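Hydrolase, isochorismatase family (PDB 4L08) probably hydrolyses the amide of maleamate to maleate and ammonia, as a maleamate amidase of the isochorismatase family, and is held here with maleate in its pocket. Local coordinates at residues Ala23-Asp28 / Ile66-Ala71; Phe29-Thr34 / Glu100-Thr105; Gly143-Gly148 / Ala172-Gly177. The protein carries 1 engineered substitution. All coordinates share one frame; numbering follows the deposited sequence.

Contact 1 of 3, residues Ala23-Asp28 / Ile66-Ala71; sequences AIIVVD and IFTTIA. With MAE (maleic acid), chain I.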
ATOM      1  N   ALA A  23       9.056   8.489 -16.351  1.00 51.73           N
ATOM      2  CA  ALA A  23       8.593   7.212 -16.872  1.00 49.55           C
ATOM      3  C   ALA A  23       7.109   7.116 -16.577  1.00 49.38           C
ATOM      4  O   ALA A  23       6.638   7.621 -15.557  1.00 50.80           O
ATOM      5  CB  ALA A  23       9.338   6.065 -16.218  1.00 49.00           C
ATOM      6  N   ILE A  24       6.365   6.488 -17.475  1.00 48.39           N
ATOM      7  CA  ILE A  24       4.937   6.299 -17.249  1.00 48.71           C
ATOM      8  C   ILE A  24       4.640   4.833 -16.949  1.00 48.06           C
ATOM      9  O   ILE A  24       5.066   3.939 -17.682  1.00 48.04           O
ATOM     10  CB  ILE A  24       4.063   6.887 -18.393  1.00 48.13           C
ATOM     11  CG1 ILE A  24       2.740   6.132 -18.543  1.00 49.03           C
ATOM     12  CG2 ILE A  24       4.809   6.900 -19.713  1.00 48.24           C
ATOM     13  CD1 ILE A  24       1.665   6.577 -17.577  1.00 51.22           C
ATOM     14  N   ILE A  25       3.933   4.608 -15.844  1.00 47.84           N
ATOM     15  CA  ILE A  25       3.539   3.268 -15.426  1.00 48.22           C
ATOM     16  C   ILE A  25       2.035   3.100 -15.576  1.00 48.36           C
ATOM     17  O   ILE A  25       1.254   3.792 -14.919  1.00 49.03           O
ATOM     18  CB  ILE A  25       3.932   2.979 -13.965  1.00 48.32           C
ATOM     19  CG1 ILE A  25       5.425   3.241 -13.750  1.00 48.09           C
ATOM     20  CG2 ILE A  25       3.559   1.549 -13.587  1.00 47.36           C
ATOM     21  CD1 ILE A  25       5.804   3.421 -12.296  1.00 49.77           C
ATOM     22  N   VAL A  26       1.640   2.176 -16.445  1.00 48.16           N
ATOM     23  CA  VAL A  26       0.227   1.890 -16.671  1.00 48.35           C
ATOM     24  C   VAL A  26      -0.154   0.633 -15.895  1.00 47.95           C
ATOM     25  O   VAL A  26       0.276  -0.476 -16.229  1.00 48.74           O
ATOM     26  CB  VAL A  26      -0.088   1.734 -18.173  1.00 48.59           C
ATOM     27  CG1 VAL A  26      -1.591   1.671 -18.403  1.00 47.85           C
ATOM     28  CG2 VAL A  26       0.517   2.885 -18.964  1.00 49.38           C
ATOM     29  N   VAL A  27      -0.960   0.819 -14.855  1.00 47.31           N
ATOM     30  CA  VAL A  27      -1.251  -0.255 -13.910  1.00 47.33           C
ATOM     31  C   VAL A  27      -2.537  -1.005 -14.238  1.00 47.54           C
ATOM     32  O   VAL A  27      -3.630  -0.428 -14.222  1.00 47.54           O
ATOM     33  CB  VAL A  27      -1.304   0.258 -12.450  1.00 46.52           C
ATOM     34  CG1 VAL A  27      -1.316  -0.915 -11.487  1.00 47.01           C
ATOM     35  CG2 VAL A  27      -0.108   1.153 -12.143  1.00 46.38           C
ATOM     36  N   ASP A  28      -2.382  -2.294 -14.542  1.00 47.29           N
ATOM     37  CA  ASP A  28      -3.501  -3.226 -14.729  1.00 48.91           C
ATOM     38  C   ASP A  28      -4.650  -2.704 -15.594  1.00 49.34           C
ATOM     39  O   ASP A  28      -5.820  -2.801 -15.216  1.00 50.61           O
ATOM     40  CB  ASP A  28      -4.041  -3.704 -13.372  1.00 50.54           C
ATOM     41  CG  ASP A  28      -3.031  -4.532 -12.589  1.00 53.03           C
ATOM     42  OD1 ASP A  28      -2.279  -5.324 -13.201  0.50 53.40           O
ATOM     43  OD2 ASP A  28      -2.999  -4.395 -11.348  0.50 52.57           O
ATOM     44  N   ILE A  66       5.888   1.639 -19.276  1.00 48.38           N
ATOM     45  CA  ILE A  66       5.818   0.291 -18.736  1.00 48.99           C
ATOM     46  C   ILE A  66       4.393  -0.040 -18.297  1.00 49.44           C
ATOM     47  O   ILE A  66       3.794   0.683 -17.500  1.00 50.51           O
ATOM     48  CB  ILE A  66       6.824   0.102 -17.578  1.00 49.47           C
ATOM     49  CG1 ILE A  66       8.248   0.398 -18.059  1.00 49.37           C
ATOM     50  CG2 ILE A  66       6.738  -1.308 -17.007  1.00 49.22           C
ATOM     51  CD1 ILE A  66       9.179   0.901 -16.978  1.00 50.09           C
ATOM     52  N   PHE A  67       3.862  -1.128 -18.846  1.00 49.59           N
ATOM     53  CA  PHE A  67       2.545  -1.635 -18.488  1.00 51.08           C
ATOM     54  C   PHE A  67       2.699  -2.775 -17.492  1.00 52.98           C
ATOM     55  O   PHE A  67       3.692  -3.507 -17.531  1.00 52.49           O
ATOM     56  CB  PHE A  67       1.823  -2.161 -19.729  1.00 52.08           C
ATOM     57  CG  PHE A  67       1.498  -1.104 -20.743  1.00 52.36           C
ATOM     58  CD1 PHE A  67       2.448  -0.690 -21.670  1.00 52.89           C
ATOM     59  CD2 PHE A  67       0.233  -0.537 -20.788  1.00 52.63           C
ATOM     60  CE1 PHE A  67       2.146   0.281 -22.612  1.00 53.21           C
ATOM     61  CE2 PHE A  67      -0.074   0.439 -21.725  1.00 54.12           C
ATOM     62  CZ  PHE A  67       0.884   0.846 -22.640  1.00 53.51           C
ATOM     63  N   THR A  68       1.720  -2.929 -16.602  1.00 53.12           N
ATOM     64  CA  THR A  68       1.723  -4.039 -15.648  1.00 52.85           C
ATOM     65  C   THR A  68       0.411  -4.814 -15.703  1.00 53.05           C
ATOM     66  O   THR A  68      -0.661  -4.225 -15.830  1.00 55.90           O
ATOM     67  CB  THR A  68       1.955  -3.567 -14.198  1.00 52.53           C
ATOM     68  OG1 THR A  68       0.915  -2.658 -13.824  1.00 54.33           O
ATOM     69  CG2 THR A  68       3.295  -2.872 -14.051  1.00 52.08           C
ATOM     70  N   THR A  69       0.503  -6.136 -15.606  1.00 51.66           N
ATOM     71  CA  THR A  69      -0.682  -6.983 -15.546  1.00 50.58           C
ATOM     72  C   THR A  69      -0.576  -8.033 -14.441  1.00 49.88           C
ATOM     73  O   THR A  69       0.521  -8.437 -14.039  1.00 49.93           O
ATOM     74  CB  THR A  69      -0.995  -7.655 -16.905  1.00 51.24           C
ATOM     75  OG1 THR A  69      -2.314  -8.220 -16.871  1.00 51.57           O
ATOM     76  CG2 THR A  69       0.025  -8.749 -17.248  1.00 50.73           C
ATOM     77  N   ILE A  70      -1.732  -8.457 -13.944  1.00 48.82           N
ATOM     78  CA  ILE A  70      -1.805  -9.550 -12.990  1.00 47.11           C
ATOM     79  C   ILE A  70      -2.139 -10.815 -13.771  1.00 46.22           C
ATOM     80  O   ILE A  70      -3.099 -10.841 -14.542  1.00 46.31           O
ATOM     81  CB  ILE A  70      -2.856  -9.282 -11.887  1.00 46.92           C
ATOM     82  CG1 ILE A  70      -2.554  -7.967 -11.161  1.00 47.96           C
ATOM     83  CG2 ILE A  70      -2.889 -10.425 -10.889  1.00 47.52           C
ATOM     84  CD1 ILE A  70      -3.640  -7.505 -10.205  1.00 48.25           C
ATOM     85  N   ALA A  71      -1.320 -11.848 -13.591  1.00 46.31           N
ATOM     86  CA  ALA A  71      -1.503 -13.124 -14.278  1.00 46.69           C
ATOM     87  C   ALA A  71      -1.037 -14.271 -13.392  1.00 47.69           C
ATOM     88  O   ALA A  71      -0.009 -14.167 -12.717  1.00 46.43           O
ATOM     89  CB  ALA A  71      -0.748 -13.132 -15.597  1.00 46.86           C
TER
HETATM   90  C1  MAE I 301      -7.473  -4.520  -6.564  1.00 74.15           C
HETATM   91  O1  MAE I 301      -8.542  -3.922  -6.845  1.00 71.91           O
HETATM   92  O2  MAE I 301      -6.808  -4.271  -5.527  1.00 76.28           O
HETATM   93  C2  MAE I 301      -6.970  -5.568  -7.481  1.00 71.90           C
HETATM   94  C3  MAE I 301      -6.434  -5.328  -8.680  1.00 69.25           C
HETATM   95  C4  MAE I 301      -6.258  -3.991  -9.292  1.00 68.65           C
HETATM   96  O3  MAE I 301      -6.536  -2.946  -8.663  1.00 68.71           O
HETATM   97  O4  MAE I 301      -5.820  -3.939 -10.462  1.00 66.25           O
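Val26 and Phe67 lie side by side on neighbouring strands, 23-27 and 66-70, in the parallel sheet at the heart of this isochorismatase-type alpha/beta fold. The backbone ladder follows the parallel pattern, alternate residues of 66-70 each bonding to two of 23-28. Ile66 brackets Ile25: its N donates to Ile24 O at 2.9 Å, nearly straight at 177°, and its O accepts from Val26 N. Thr68 does the same round Val27, but the last bond, from Asp28 N to Thr68 O, is bent to 132° as Asp28 leaves the strand in a left-handed backbone conformation.

The apolar contacts lie on the face carrying Val26 and Phe67. Val26 points CG1 anti to its N (chi1 -170°), which leaves CG2 over the Phe67 ring, 4.1 Å from its centroid, a CH-pi contact; Val26 CB also meets ring atom Phe67 CD2 at 3.5 Å. A branched valine suits both an extended backbone and a flat neighbour. On the other face Val27 CG1 packs 3.7 Å from Thr68 OG1, a hydroxyl that is hydrogen-bonded to Ser121 OG.

The polar end of the contact opens onto the ligand. Asp28 OD2 lies 3.0 Å from O4 of the maleic acid and forms a salt bridge with Lys116; beside the engineered Ala149, these probably correspond to the Asp-Lys-Cys triad of the family's cysteine hydrolases. An alanine in place of this aspartate is likely to leave Lys116 without its salt-bridge partner and to take away the carboxylate against which Ile70 packs. Ile70, apolar and long enough to bridge both, passes obliquely by the carboxylate, its CD1 3.4 Å from Asp28 OD2 and 3.9 Å from C3 of the maleic acid.

Contact 2 of 3, residues Phe29-Thr34 / Glu100-Thr105; sequences FSYGFT and EIDMAT. With MAE (maleic acid), chain I.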
ATOM      1  N   PHE A  29      -4.309  -2.143 -16.750  1.00 48.99           N
ATOM      2  CA  PHE A  29      -5.308  -1.819 -17.762  1.00 48.03           C
ATOM      3  C   PHE A  29      -5.468  -2.992 -18.730  1.00 48.70           C
ATOM      4  O   PHE A  29      -5.457  -2.815 -19.952  1.00 49.05           O
ATOM      5  CB  PHE A  29      -4.948  -0.535 -18.518  1.00 47.47           C
ATOM      6  CG  PHE A  29      -5.588   0.709 -17.957  1.00 46.82           C
ATOM      7  CD1 PHE A  29      -6.790   0.643 -17.258  1.00 46.80           C
ATOM      8  CD2 PHE A  29      -5.008   1.953 -18.166  1.00 45.39           C
ATOM      9  CE1 PHE A  29      -7.383   1.792 -16.754  1.00 46.67           C
ATOM     10  CE2 PHE A  29      -5.597   3.105 -17.665  1.00 45.70           C
ATOM     11  CZ  PHE A  29      -6.785   3.026 -16.958  1.00 45.61           C
ATOM     12  N   SER A  30      -5.591  -4.192 -18.168  1.00 48.16           N
ATOM     13  CA  SER A  30      -5.879  -5.387 -18.948  1.00 48.79           C
ATOM     14  C   SER A  30      -7.392  -5.552 -19.091  1.00 48.21           C
ATOM     15  O   SER A  30      -8.160  -4.846 -18.433  1.00 46.52           O
ATOM     16  CB  SER A  30      -5.247  -6.620 -18.299  1.00 48.49           C
ATOM     17  OG  SER A  30      -5.699  -6.789 -16.968  1.00 50.42           O
ATOM     18  N   TYR A  31      -7.814  -6.477 -19.952  1.00 48.57           N
ATOM     19  CA  TYR A  31      -9.240  -6.696 -20.213  1.00 49.81           C
ATOM     20  C   TYR A  31     -10.025  -7.105 -18.968  1.00 51.04           C
ATOM     21  O   TYR A  31     -11.190  -6.729 -18.813  1.00 51.00           O
ATOM     22  CB  TYR A  31      -9.448  -7.705 -21.344  1.00 49.87           C
ATOM     23  CG  TYR A  31      -9.091  -7.157 -22.710  1.00 51.47           C
ATOM     24  CD1 TYR A  31      -9.750  -6.036 -23.229  1.00 51.04           C
ATOM     25  CD2 TYR A  31      -8.099  -7.761 -23.491  1.00 51.38           C
ATOM     26  CE1 TYR A  31      -9.425  -5.530 -24.478  1.00 51.40           C
ATOM     27  CE2 TYR A  31      -7.768  -7.261 -24.743  1.00 50.91           C
ATOM     28  CZ  TYR A  31      -8.432  -6.146 -25.228  1.00 52.23           C
ATOM     29  OH  TYR A  31      -8.108  -5.643 -26.466  1.00 54.52           O
ATOM     30  N   GLY A  32      -9.372  -7.856 -18.081  1.00 51.43           N
ATOM     31  CA  GLY A  32      -9.960  -8.249 -16.799  1.00 51.27           C
ATOM     32  C   GLY A  32     -10.470  -7.090 -15.954  1.00 50.92           C
ATOM     33  O   GLY A  32     -11.414  -7.256 -15.182  1.00 50.97           O
ATOM     34  N   PHE A  33      -9.853  -5.918 -16.114  1.00 50.35           N
ATOM     35  CA  PHE A  33     -10.198  -4.730 -15.326  1.00 50.38           C
ATOM     36  C   PHE A  33     -10.874  -3.596 -16.115  1.00 51.55           C
ATOM     37  O   PHE A  33     -11.277  -2.589 -15.528  1.00 51.08           O
ATOM     38  CB  PHE A  33      -8.951  -4.191 -14.617  1.00 48.79           C
ATOM     39  CG  PHE A  33      -8.318  -5.172 -13.674  1.00 49.39           C
ATOM     40  CD1 PHE A  33      -8.880  -5.421 -12.423  1.00 49.47           C
ATOM     41  CD2 PHE A  33      -7.154  -5.847 -14.030  1.00 49.25           C
ATOM     42  CE1 PHE A  33      -8.298  -6.329 -11.553  1.00 49.52           C
ATOM     43  CE2 PHE A  33      -6.566  -6.753 -13.161  1.00 49.16           C
ATOM     44  CZ  PHE A  33      -7.139  -6.995 -11.922  1.00 49.40           C
ATOM     45  N   THR A  34     -11.004  -3.766 -17.431  1.00 52.82           N
ATOM     46  CA  THR A  34     -11.488  -2.699 -18.318  1.00 52.15           C
ATOM     47  C   THR A  34     -12.660  -3.112 -19.218  1.00 53.07           C
ATOM     48  O   THR A  34     -13.324  -2.254 -19.801  1.00 52.91           O
ATOM     49  CB  THR A  34     -10.356  -2.162 -19.219  1.00 52.72           C
ATOM     50  OG1 THR A  34      -9.852  -3.225 -20.040  1.00 53.87           O
ATOM     51  CG2 THR A  34      -9.221  -1.589 -18.386  1.00 51.27           C
ATOM     52  N   GLU A 100      -4.381 -10.090 -21.117  1.00 52.03           N
ATOM     53  CA  GLU A 100      -3.881  -9.216 -22.178  1.00 51.27           C
ATOM     54  C   GLU A 100      -4.219  -7.747 -21.926  1.00 51.65           C
ATOM     55  O   GLU A 100      -5.311  -7.425 -21.457  1.00 51.39           O
ATOM     56  CB  GLU A 100      -4.422  -9.656 -23.545  1.00 51.20           C
ATOM     57  CG  GLU A 100      -3.967 -11.039 -24.006  1.00 51.41           C
ATOM     58  CD  GLU A 100      -2.453 -11.155 -24.166  0.50 50.61           C
ATOM     59  OE1 GLU A 100      -1.861 -10.367 -24.939  0.50 49.78           O
ATOM     60  OE2 GLU A 100      -1.855 -12.045 -23.524  0.50 49.81           O
ATOM     61  N   ILE A 101      -3.265  -6.872 -22.233  1.00 51.47           N
ATOM     62  CA  ILE A 101      -3.441  -5.424 -22.100  1.00 51.62           C
ATOM     63  C   ILE A 101      -4.487  -4.930 -23.102  1.00 50.98           C
ATOM     64  O   ILE A 101      -4.446  -5.301 -24.275  1.00 50.76           O
ATOM     65  CB  ILE A 101      -2.097  -4.671 -22.309  1.00 50.59           C
ATOM     66  CG1 ILE A 101      -0.969  -5.297 -21.469  1.00 49.76           C
ATOM     67  CG2 ILE A 101      -2.234  -3.177 -22.022  1.00 50.73           C
ATOM     68  CD1 ILE A 101      -1.200  -5.304 -19.970  1.00 48.90           C
ATOM     69  N   ASP A 102      -5.427  -4.111 -22.629  1.00 52.63           N
ATOM     70  CA  ASP A 102      -6.471  -3.524 -23.480  1.00 54.44           C
ATOM     71  C   ASP A 102      -5.857  -2.702 -24.614  1.00 54.87           C
ATOM     72  O   ASP A 102      -5.014  -1.837 -24.372  1.00 54.60           O
ATOM     73  CB  ASP A 102      -7.405  -2.640 -22.642  1.00 54.94           C
ATOM     74  CG  ASP A 102      -8.734  -2.354 -23.330  1.00 56.89           C
ATOM     75  OD1 ASP A 102      -8.749  -2.042 -24.542  1.00 59.05           O
ATOM     76  OD2 ASP A 102      -9.777  -2.432 -22.646  1.00 58.11           O
ATOM     77  N   MET A 103      -6.287  -2.975 -25.846  1.00 56.75           N
ATOM     78  CA  MET A 103      -5.758  -2.278 -27.029  1.00 57.97           C
ATOM     79  C   MET A 103      -6.130  -0.787 -27.091  1.00 56.18           C
ATOM     80  O   MET A 103      -5.508  -0.023 -27.833  1.00 54.91           O
ATOM     81  CB  MET A 103      -6.167  -2.999 -28.321  1.00 60.57           C
ATOM     82  CG  MET A 103      -5.551  -4.387 -28.489  1.00 65.03           C
ATOM     83  SD  MET A 103      -3.775  -4.403 -28.837  0.50 66.13           S
ATOM     84  CE  MET A 103      -3.755  -4.001 -30.586  0.50 66.10           C
ATOM     85  N   ALA A 104      -7.125  -0.383 -26.300  1.00 54.16           N
ATOM     86  CA  ALA A 104      -7.538   1.021 -26.199  1.00 54.72           C
ATOM     87  C   ALA A 104      -6.469   1.918 -25.563  1.00 55.45           C
ATOM     88  O   ALA A 104      -6.545   3.146 -25.656  1.00 56.21           O
ATOM     89  CB  ALA A 104      -8.852   1.136 -25.437  1.00 53.48           C
ATOM     90  N   THR A 105      -5.483   1.295 -24.917  1.00 55.42           N
ATOM     91  CA  THR A 105      -4.347   2.005 -24.320  1.00 54.53           C
ATOM     92  C   THR A 105      -3.322   2.422 -25.377  1.00 54.38           C
ATOM     93  O   THR A 105      -2.498   3.310 -25.141  1.00 54.40           O
ATOM     94  CB  THR A 105      -3.627   1.139 -23.267  1.00 54.57           C
ATOM     95  OG1 THR A 105      -3.081  -0.028 -23.896  1.00 54.45           O
ATOM     96  CG2 THR A 105      -4.585   0.718 -22.154  1.00 54.19           C
TER
HETATM   97  C1  MAE I 301      -7.473  -4.520  -6.564  1.00 74.15           C
HETATM   98  O1  MAE I 301      -8.542  -3.922  -6.845  1.00 71.91           O
HETATM   99  O2  MAE I 301      -6.808  -4.271  -5.527  1.00 76.28           O
HETATM  100  C2  MAE I 301      -6.970  -5.568  -7.481  1.00 71.90           C
HETATM  101  C3  MAE I 301      -6.434  -5.328  -8.680  1.00 69.25           C
HETATM  102  C4  MAE I 301      -6.258  -3.991  -9.292  1.00 68.65           C
HETATM  103  O3  MAE I 301      -6.536  -2.946  -8.663  1.00 68.71           O
HETATM  104  O4  MAE I 301      -5.820  -3.939 -10.462  1.00 66.25           O
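The ring of Tyr31 lies across Asp102, and this pair forms the close part of the contact. Asp102 CA stands over one ring face, 3.9 Å from the centroid and towards the rim, a CH-pi contact, while the carboxylate plane is turned 43° from the ring. Arg97 adds a cation-pi contact to the same ring. Beyond the ring, Tyr31 OH accepts from Met103 N at 3.3 Å, so the phenol serves both as a flat surface and as a polar tip.

Two backbone bonds tie the segments at a single bridge round Ser30 and Ile101: Asp102 N donates to Phe29 O at 3.0 Å, and Tyr31 N to Glu100 O. Asp102 suits its place because each of its oxygens has work. With CG anti to the backbone N (chi1 -162°), OD2 lies 2.7 Å from Thr34 OG1, a hydroxyl whose proton could instead go to Ser30 O; OD1 takes the N-H of Ala104 at 2.9 Å, making an Asx turn that starts the short 3-10 segment 103-105.

The solvent side is looser. Glu100 carries its carboxylate away from 29-34, and of its side chain CB comes nearest the tyrosine, 4.1 Å from Tyr31 CD2; exposed Met103 bends outward after its CG passes the phenol oxygen.

Facing inward, Phe33 lays its ring face against the maleic acid, with CE1 3.6 Å from ligand C3, and rests on Ile70 of strand 65-70. Helix 45-60 covers Phe29, Thr34 and Asp102 through Met48, while Ile101 and Thr105 pack on Phe67, so the contact fits between that helix and the sheet.

Contact 3 of 3, residues Gly143-Gly148 / Ala172-Gly177; sequences GATTSG and ADRAKG. With MAE (maleic acid), chain I.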
ATOM      1  N   GLY A 143      -3.892   4.015 -14.214  1.00 48.79           N
ATOM      2  CA  GLY A 143      -4.450   2.668 -14.288  1.00 47.99           C
ATOM      3  C   GLY A 143      -5.690   2.362 -13.473  1.00 47.51           C
ATOM      4  O   GLY A 143      -6.493   3.247 -13.176  1.00 47.20           O
ATOM      5  N   ALA A 144      -5.834   1.087 -13.124  1.00 47.35           N
ATOM      6  CA  ALA A 144      -6.965   0.594 -12.351  1.00 49.36           C
ATOM      7  C   ALA A 144      -6.506  -0.534 -11.418  1.00 50.75           C
ATOM      8  O   ALA A 144      -5.640  -1.325 -11.789  1.00 51.65           O
ATOM      9  CB  ALA A 144      -8.062   0.101 -13.285  1.00 48.82           C
ATOM     10  N   THR A 145      -7.062  -0.609 -10.207  1.00 51.90           N
ATOM     11  CA  THR A 145      -8.030   0.362  -9.698  1.00 51.33           C
ATOM     12  C   THR A 145      -7.339   1.341  -8.758  1.00 51.89           C
ATOM     13  O   THR A 145      -6.316   1.012  -8.147  1.00 51.98           O
ATOM     14  CB  THR A 145      -9.209  -0.315  -8.972  1.00 52.08           C
ATOM     15  OG1 THR A 145      -8.732  -1.006  -7.813  1.00 55.36           O
ATOM     16  CG2 THR A 145      -9.916  -1.308  -9.887  1.00 53.14           C
ATOM     17  N   THR A 146      -7.898   2.543  -8.655  1.00 52.60           N
ATOM     18  CA  THR A 146      -7.285   3.627  -7.885  1.00 51.90           C
ATOM     19  C   THR A 146      -7.163   3.328  -6.392  1.00 51.91           C
ATOM     20  O   THR A 146      -6.164   3.691  -5.769  1.00 53.21           O
ATOM     21  CB  THR A 146      -7.953   5.000  -8.162  1.00 52.67           C
ATOM     22  OG1 THR A 146      -8.191   5.699  -6.931  1.00 53.66           O
ATOM     23  CG2 THR A 146      -9.260   4.819  -8.886  1.00 51.79           C
ATOM     24  N   SER A 147      -8.162   2.653  -5.830  1.00 51.34           N
ATOM     25  CA  SER A 147      -8.102   2.235  -4.430  1.00 52.00           C
ATOM     26  C   SER A 147      -7.363   0.905  -4.259  1.00 51.62           C
ATOM     27  O   SER A 147      -7.082   0.479  -3.133  1.00 52.72           O
ATOM     28  CB  SER A 147      -9.503   2.162  -3.813  1.00 52.73           C
ATOM     29  OG  SER A 147     -10.295   1.165  -4.434  1.00 53.52           O
ATOM     30  N   GLY A 148      -7.045   0.260  -5.377  1.00 49.81           N
ATOM     31  CA  GLY A 148      -6.359  -1.022  -5.354  1.00 49.74           C
ATOM     32  C   GLY A 148      -4.908  -0.945  -5.784  1.00 49.79           C
ATOM     33  O   GLY A 148      -4.049  -0.470  -5.032  1.00 50.57           O
ATOM     34  N   ALA A 172      -9.187   4.706 -12.821  1.00 54.86           N
ATOM     35  CA  ALA A 172     -10.524   4.136 -12.818  1.00 55.39           C
ATOM     36  C   ALA A 172     -10.712   3.203 -11.628  1.00 56.69           C
ATOM     37  O   ALA A 172      -9.803   2.449 -11.269  1.00 56.57           O
ATOM     38  CB  ALA A 172     -10.775   3.386 -14.117  1.00 54.87           C
ATOM     39  N   ASP A 173     -11.893   3.269 -11.017  1.00 56.23           N
ATOM     40  CA  ASP A 173     -12.268   2.353  -9.945  1.00 56.32           C
ATOM     41  C   ASP A 173     -13.703   1.882 -10.158  1.00 56.33           C
ATOM     42  O   ASP A 173     -14.418   2.412 -11.011  1.00 56.93           O
ATOM     43  CB  ASP A 173     -12.125   3.029  -8.575  1.00 56.84           C
ATOM     44  CG  ASP A 173     -11.680   2.061  -7.476  1.00 56.72           C
ATOM     45  OD1 ASP A 173     -12.019   0.857  -7.529  1.00 56.68           O
ATOM     46  OD2 ASP A 173     -10.986   2.520  -6.546  1.00 56.23           O
ATOM     47  N   ARG A 174     -14.119   0.885  -9.384  1.00 56.43           N
ATOM     48  CA  ARG A 174     -15.468   0.336  -9.501  1.00 58.34           C
ATOM     49  C   ARG A 174     -16.480   1.047  -8.595  1.00 59.15           C
ATOM     50  O   ARG A 174     -17.684   0.794  -8.687  1.00 59.73           O
ATOM     51  CB  ARG A 174     -15.470  -1.188  -9.273  1.00 57.68           C
ATOM     52  CG  ARG A 174     -14.720  -1.665  -8.038  1.00 57.04           C
ATOM     53  CD  ARG A 174     -14.733  -3.185  -7.922  1.00 57.87           C
ATOM     54  NE  ARG A 174     -13.846  -3.842  -8.886  1.00 56.72           N
ATOM     55  CZ  ARG A 174     -12.550  -4.083  -8.684  1.00 55.55           C
ATOM     56  NH1 ARG A 174     -11.959  -3.721  -7.552  1.00 54.83           N
ATOM     57  NH2 ARG A 174     -11.837  -4.686  -9.623  1.00 55.95           N
ATOM     58  N   ALA A 175     -15.987   1.946  -7.740  1.00 59.21           N
ATOM     59  CA  ALA A 175     -16.833   2.699  -6.811  1.00 59.52           C
ATOM     60  C   ALA A 175     -16.258   4.084  -6.508  1.00 60.39           C
ATOM     61  O   ALA A 175     -15.047   4.235  -6.329  1.00 61.34           O
ATOM     62  CB  ALA A 175     -17.034   1.915  -5.525  1.00 60.20           C
ATOM     63  N   LYS A 176     -17.139   5.079  -6.435  1.00 62.28           N
ATOM     64  CA  LYS A 176     -16.749   6.483  -6.251  1.00 63.17           C
ATOM     65  C   LYS A 176     -16.093   6.768  -4.892  1.00 62.09           C
ATOM     66  O   LYS A 176     -15.145   7.557  -4.808  1.00 60.88           O
ATOM     67  CB  LYS A 176     -17.967   7.392  -6.438  1.00 65.91           C
ATOM     68  CG  LYS A 176     -17.633   8.842  -6.764  1.00 70.74           C
ATOM     69  CD  LYS A 176     -18.712   9.781  -6.235  1.00 73.75           C
ATOM     70  CE  LYS A 176     -18.772  11.080  -7.034  1.00 74.97           C
ATOM     71  NZ  LYS A 176     -19.429  10.884  -8.372  1.00 76.53           N
ATOM     72  N   GLY A 177     -16.607   6.132  -3.841  1.00 60.24           N
ATOM     73  CA  GLY A 177     -16.124   6.334  -2.472  1.00 58.51           C
ATOM     74  C   GLY A 177     -14.649   6.012  -2.285  1.00 58.51           C
ATOM     75  O   GLY A 177     -13.860   6.902  -1.951  1.00 59.06           O
TER
HETATM   76  C1  MAE I 301      -7.473  -4.520  -6.564  1.00 74.15           C
HETATM   77  O1  MAE I 301      -8.542  -3.922  -6.845  1.00 71.91           O
HETATM   78  O2  MAE I 301      -6.808  -4.271  -5.527  1.00 76.28           O
HETATM   79  C2  MAE I 301      -6.970  -5.568  -7.481  1.00 71.90           C
HETATM   80  C3  MAE I 301      -6.434  -5.328  -8.680  1.00 69.25           C
HETATM   81  C4  MAE I 301      -6.258  -3.991  -9.292  1.00 68.65           C
HETATM   82  O3  MAE I 301      -6.536  -2.946  -8.663  1.00 68.71           O
HETATM   83  O4  MAE I 301      -5.820  -3.939 -10.462  1.00 66.25           O
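Thr145 and Arg174 meet at the maleic acid, where the beta-alpha-beta crossover formed by strand 138-144, helix 146-159 and strand 163-172 brings two strand ends together. Thr145 CG2 lies over a face of the Arg174 guanidinium, 3.9 Å from NH2. The ligand's O1 lies at the guanidinium edge, in its plane, but the bond from Arg174 NH1 is weak at 3.5 Å; NH2 is hydrogen-bonded to Thr40 O, which probably limits how the group can turn.

Thr145 supplies the firmer grip: its N donates to ligand O3 at 2.8 Å, almost straight at 171°. With OG1 between the backbone N and the carbonyl carbon (chi1 64°), the hydroxyl stands within bonding range of both O3 and O1, and its one proton can serve either. The peptide before Thr145 is cis, a geometry that probably orients this N-H towards the ligand, beside that of the engineered Ala149, which also binds the ligand; such a pair of N-H groups is consistent with an oxyanion hole. Gly148 has to lack a side chain, since a CB would strike ligand O2, and the backbone angles of Gly143 likewise demand glycine.

In the next shell, Ala172 ties its strand end to the other strand and to the helix start: its N donates to Gly143 O, and its O accepts from Thr146 N at 3.2 Å. The second subunit reaches this layer, its Arg151 bonding to Ser147 O.

Asp173 secures the helix start and its own loop together. OD1 accepts from Arg174 N at 2.8 Å, setting the backbone that carries the arginine. OD2 is gripped twice by Ser147, whose N arrives from above the carboxylate plane at 2.9 Å and whose OG meets the syn lone pair at 2.6 Å.

How the contacts relate
The three contacts gather round one maleic acid at the C-terminal ends of the parallel strands. Contact 1 joins strands 22-27 and 65-70 near the centre of the chain; contact 2 follows directly along the chain from the first of these, its centre about 10 Å from that of contact 1, and their segments alternate in sequence. Contact 3 comes later, about 15 Å from the centres of both, at the end of strand 138-144, which neighbours 22-27 in the sheet; a probable hydrogen bond from Ala144 N to Val27 O spans the two. Phe29 touches Gly143 and Ala144, linking contacts 2 and 3. The pocket is thus assembled from distant parts of the sequence, with the second subunit bordering contact 3.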